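Local atomic coordinates of adenylate cyclase-like protein (Chlamydia trachomatis, PDB entry 4QO6), a protein that forms part of the inner-membrane ring of the type III secretion system, to which this periplasmic region of three BON-like domains belongs. Residues M78-F88 and Q112-H123. Residues are numbered along the deposited sequence; the frame is centred on the assembly and turned at random.
Sequences MNILLSKNPEF and QAACLADYLNLH
Chi1 of -173° turns the Y119 ring away from its own backbone N and across to L81, L82, N85 and F88. F88 has CG beside its own N (chi1 -50°), and its ring reaches the helix at L116. The contact lies in the periplasmic PD2 domain, of the BON clan. It joins the two helices of an alpha-beta-beta-alpha-beta unit, helix 71-83 with the turn after it and helix 110-123. Both helices lean on the three-stranded sheet: L82 touches I103 and L116 touches L107. L116 CD1 sits over the centre of one face of the F88 ring, 3.8 Å from the centroid. E87 CG, in a poorly ordered side chain, lies over the opposite face, toward the rim. The F88 and Y119 rings also meet obliquely, with planes 50° apart. L82 CD2 touches L116 CD1 at 3.9 Å and also meets Y119 CE2. At one end, E87 OE2 lies 3.3 Å from Q112 NE2, a distance limited by the disorder of E87; Q112 OE1 is hydrogen-bonded to K108 N. At the other end, M78 CE lies 3.5 Å from H123 O.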
loop_
_atom_site.group_PDB
_atom_site.type_symbol
_atom_site.label_atom_id
_atom_site.label_comp_id
_atom_site.label_asym_id
_atom_site.label_seq_id
_atom_site.Cartn_x
_atom_site.Cartn_y
_atom_site.Cartn_z
ATOM N N MET A 78 13.343 4.518 -6.424
ATOM C CA MET A 78 12.180 5.383 -6.243
ATOM C C MET A 78 11.964 5.779 -4.769
ATOM O O MET A 78 11.617 6.917 -4.477
ATOM C CB MET A 78 10.918 4.699 -6.863
ATOM C CG MET A 78 9.627 5.553 -7.015
ATOM S SD MET A 78 9.611 7.145 -8.011
ATOM C CE MET A 78 10.890 6.824 -9.203
ATOM N N ASN A 79 12.204 4.841 -3.843
ATOM C CA ASN A 79 12.062 5.092 -2.417
ATOM C C ASN A 79 13.065 6.073 -1.960
ATOM O O ASN A 79 12.770 6.838 -1.049
ATOM C CB ASN A 79 12.229 3.804 -1.570
ATOM C CG ASN A 79 11.041 2.893 -1.708
ATOM O OD1 ASN A 79 9.991 3.349 -2.177
ATOM N ND2 ASN A 79 11.193 1.569 -1.341
ATOM N N ILE A 80 14.264 6.038 -2.556
ATOM C CA ILE A 80 15.274 7.059 -2.233
ATOM C C ILE A 80 14.717 8.447 -2.668
ATOM O O ILE A 80 14.825 9.410 -1.906
ATOM C CB ILE A 80 16.655 6.751 -2.851
ATOM C CG1 ILE A 80 17.323 5.571 -2.154
ATOM C CG2 ILE A 80 17.571 7.956 -2.790
ATOM C CD1 ILE A 80 18.577 5.064 -2.877
ATOM N N LEU A 81 14.084 8.558 -3.843
ATOM C CA LEU A 81 13.583 9.888 -4.286
ATOM C C LEU A 81 12.463 10.373 -3.404
ATOM O O LEU A 81 12.369 11.557 -3.127
ATOM C CB LEU A 81 13.057 9.881 -5.705
ATOM C CG LEU A 81 14.085 9.548 -6.777
ATOM C CD1 LEU A 81 13.432 9.477 -8.164
ATOM C CD2 LEU A 81 15.214 10.579 -6.715
ATOM N N LEU A 82 11.570 9.471 -3.021
ATOM C CA LEU A 82 10.413 9.879 -2.242
ATOM C C LEU A 82 10.836 10.346 -0.842
ATOM O O LEU A 82 10.249 11.290 -0.311
ATOM C CB LEU A 82 9.420 8.758 -2.144
ATOM C CG LEU A 82 8.729 8.342 -3.442
ATOM C CD1 LEU A 82 8.153 6.946 -3.250
ATOM C CD2 LEU A 82 7.648 9.349 -3.840
ATOM N N SER A 83 11.886 9.707 -0.309
ATOM C CA SER A 83 12.437 9.919 1.045
ATOM C C SER A 83 12.950 11.331 1.202
ATOM O O SER A 83 12.910 11.852 2.250
ATOM C CB SER A 83 13.617 8.953 1.330
ATOM O OG SER A 83 14.898 9.357 0.706
ATOM N N LYS A 84 13.485 11.900 0.135
ATOM C CA LYS A 84 14.020 13.251 0.091
ATOM C C LYS A 84 12.966 14.309 -0.154
ATOM O O LYS A 84 13.265 15.487 -0.181
ATOM C CB LYS A 84 15.020 13.317 -1.060
ATOM C CG LYS A 84 16.322 12.629 -0.709
ATOM C CD LYS A 84 17.272 12.437 -1.877
ATOM C CE LYS A 84 18.617 11.914 -1.356
ATOM N NZ LYS A 84 18.519 10.928 -0.217
ATOM N N ASN A 85 11.737 13.886 -0.376
ATOM C CA ASN A 85 10.645 14.798 -0.653
ATOM C C ASN A 85 9.740 15.002 0.575
ATOM O O ASN A 85 9.016 14.115 0.971
ATOM C CB ASN A 85 9.845 14.229 -1.815
ATOM C CG ASN A 85 8.985 15.256 -2.463
ATOM O OD1 ASN A 85 7.935 15.644 -1.924
ATOM N ND2 ASN A 85 9.412 15.714 -3.630
ATOM N N PRO A 86 9.745 16.195 1.166
ATOM C CA PRO A 86 8.956 16.338 2.418
ATOM C C PRO A 86 7.448 16.053 2.231
ATOM O O PRO A 86 6.780 15.442 3.105
ATOM C CB PRO A 86 9.192 17.801 2.802
ATOM C CG PRO A 86 9.417 18.509 1.474
ATOM C CD PRO A 86 10.097 17.504 0.564
ATOM N N GLU A 87 6.922 16.476 1.087
ATOM C CA GLU A 87 5.542 16.151 0.711
ATOM C C GLU A 87 5.239 14.612 0.763
ATOM O O GLU A 87 4.159 14.215 1.180
ATOM C CB GLU A 87 5.246 16.786 -0.666
ATOM C CG GLU A 87 3.802 16.721 -1.169
ATOM C CD GLU A 87 2.882 17.828 -0.656
ATOM O OE1 GLU A 87 3.240 18.514 0.329
ATOM O OE2 GLU A 87 1.776 17.996 -1.231
ATOM N N PHE A 88 6.193 13.744 0.387
ATOM C CA PHE A 88 5.888 12.302 0.206
ATOM C C PHE A 88 6.624 11.305 1.073
ATOM O O PHE A 88 6.529 10.133 0.825
ATOM C CB PHE A 88 6.093 11.884 -1.252
ATOM C CG PHE A 88 5.421 12.782 -2.219
ATOM C CD1 PHE A 88 4.070 13.049 -2.104
ATOM C CD2 PHE A 88 6.122 13.353 -3.238
ATOM C CE1 PHE A 88 3.437 13.889 -2.987
ATOM C CE2 PHE A 88 5.501 14.208 -4.123
ATOM C CZ PHE A 88 4.157 14.478 -3.992
ATOM N N GLN A 112 -2.795 16.403 -2.412
ATOM C CA GLN A 112 -1.541 15.672 -2.265
ATOM C C GLN A 112 -1.492 14.387 -3.109
ATOM O O GLN A 112 -0.431 14.032 -3.638
ATOM C CB GLN A 112 -1.308 15.302 -0.831
ATOM C CG GLN A 112 -1.075 16.461 0.093
ATOM C CD GLN A 112 -0.336 15.983 1.317
ATOM O OE1 GLN A 112 -0.941 15.464 2.247
ATOM N NE2 GLN A 112 0.997 16.109 1.302
ATOM N N ALA A 113 -2.622 13.714 -3.235
ATOM C CA ALA A 113 -2.722 12.581 -4.164
ATOM C C ALA A 113 -2.442 12.972 -5.606
ATOM O O ALA A 113 -1.767 12.238 -6.324
ATOM C CB ALA A 113 -4.077 11.887 -4.062
ATOM N N ALA A 114 -2.974 14.113 -6.037
ATOM C CA ALA A 114 -2.680 14.637 -7.375
ATOM C C ALA A 114 -1.218 15.091 -7.555
ATOM O O ALA A 114 -0.644 14.915 -8.635
ATOM C CB ALA A 114 -3.628 15.779 -7.727
ATOM N N CYS A 115 -0.628 15.685 -6.524
ATOM C CA CYS A 115 0.798 16.045 -6.532
ATOM C C CYS A 115 1.698 14.792 -6.740
ATOM O O CYS A 115 2.690 14.818 -7.477
ATOM C CB CYS A 115 1.151 16.744 -5.218
ATOM S SG CYS A 115 2.775 17.559 -5.112
ATOM N N LEU A 116 1.343 13.683 -6.084
ATOM C CA LEU A 116 2.116 12.434 -6.153
ATOM C C LEU A 116 2.036 11.868 -7.572
ATOM O O LEU A 116 3.064 11.475 -8.120
ATOM C CB LEU A 116 1.652 11.423 -5.105
ATOM C CG LEU A 116 2.441 10.084 -5.088
ATOM C CD1 LEU A 116 3.895 10.254 -4.626
ATOM C CD2 LEU A 116 1.734 9.041 -4.259
ATOM N N ALA A 117 0.844 11.888 -8.182
ATOM C CA ALA A 117 0.644 11.338 -9.520
ATOM C C ALA A 117 1.491 12.095 -10.549
ATOM O O ALA A 117 2.186 11.461 -11.375
ATOM C CB ALA A 117 -0.822 11.394 -9.896
ATOM N N ASP A 118 1.464 13.444 -10.464
ATOM C CA ASP A 118 2.357 14.305 -11.261
ATOM C C ASP A 118 3.809 13.922 -11.041
ATOM O O ASP A 118 4.576 13.814 -11.991
ATOM C CB ASP A 118 2.288 15.787 -10.842
ATOM C CG ASP A 118 0.923 16.406 -11.026
ATOM O OD1 ASP A 118 0.113 15.863 -11.837
ATOM O OD2 ASP A 118 0.685 17.466 -10.354
ATOM N N TYR A 119 4.200 13.820 -9.778
ATOM C CA TYR A 119 5.571 13.476 -9.443
ATOM C C TYR A 119 5.992 12.140 -10.132
ATOM O O TYR A 119 7.047 12.051 -10.786
ATOM C CB TYR A 119 5.712 13.417 -7.935
ATOM C CG TYR A 119 7.103 13.241 -7.495
ATOM C CD1 TYR A 119 7.977 14.320 -7.452
ATOM C CD2 TYR A 119 7.582 11.985 -7.133
ATOM C CE1 TYR A 119 9.305 14.151 -7.077
ATOM C CE2 TYR A 119 8.906 11.818 -6.776
ATOM C CZ TYR A 119 9.756 12.890 -6.742
ATOM O OH TYR A 119 11.071 12.680 -6.382
ATOM N N LEU A 120 5.157 11.104 -9.982
ATOM C CA LEU A 120 5.462 9.764 -10.506
ATOM C C LEU A 120 5.484 9.802 -12.023
ATOM O O LEU A 120 6.255 9.070 -12.682
ATOM C CB LEU A 120 4.401 8.773 -10.045
ATOM C CG LEU A 120 4.388 8.422 -8.554
ATOM C CD1 LEU A 120 3.114 7.718 -8.173
ATOM C CD2 LEU A 120 5.580 7.544 -8.191
ATOM N N ASN A 121 4.656 10.706 -12.578
ATOM C CA ASN A 121 4.687 10.976 -14.023
ATOM C C ASN A 121 6.002 11.422 -14.553
ATOM O O ASN A 121 6.382 11.009 -15.631
ATOM C CB ASN A 121 3.674 12.028 -14.437
ATOM C CG ASN A 121 2.561 11.440 -15.239
ATOM O OD1 ASN A 121 2.744 10.999 -16.402
ATOM N ND2 ASN A 121 1.399 11.397 -14.625
ATOM N N LEU A 122 6.672 12.281 -13.789
ATOM C CA LEU A 122 7.958 12.840 -14.165
ATOM C C LEU A 122 9.159 11.929 -13.840
ATOM O O LEU A 122 10.172 12.053 -14.466
ATOM C CB LEU A 122 8.099 14.188 -13.474
ATOM C CG LEU A 122 7.238 15.316 -14.074
ATOM C CD1 LEU A 122 7.324 16.542 -13.195
ATOM C CD2 LEU A 122 7.672 15.642 -15.498
ATOM N N HIS A 123 9.009 10.994 -12.890
ATOM C CA HIS A 123 10.137 10.227 -12.322
ATOM C C HIS A 123 10.092 8.718 -12.500
ATOM O O HIS A 123 11.125 8.107 -12.465
ATOM C CB HIS A 123 10.295 10.556 -10.819
ATOM C CG HIS A 123 10.645 11.993 -10.569
ATOM N ND1 HIS A 123 11.931 12.476 -10.699
ATOM C CD2 HIS A 123 9.864 13.068 -10.293
ATOM C CE1 HIS A 123 11.927 13.777 -10.476
ATOM N NE2 HIS A 123 10.688 14.165 -10.243
#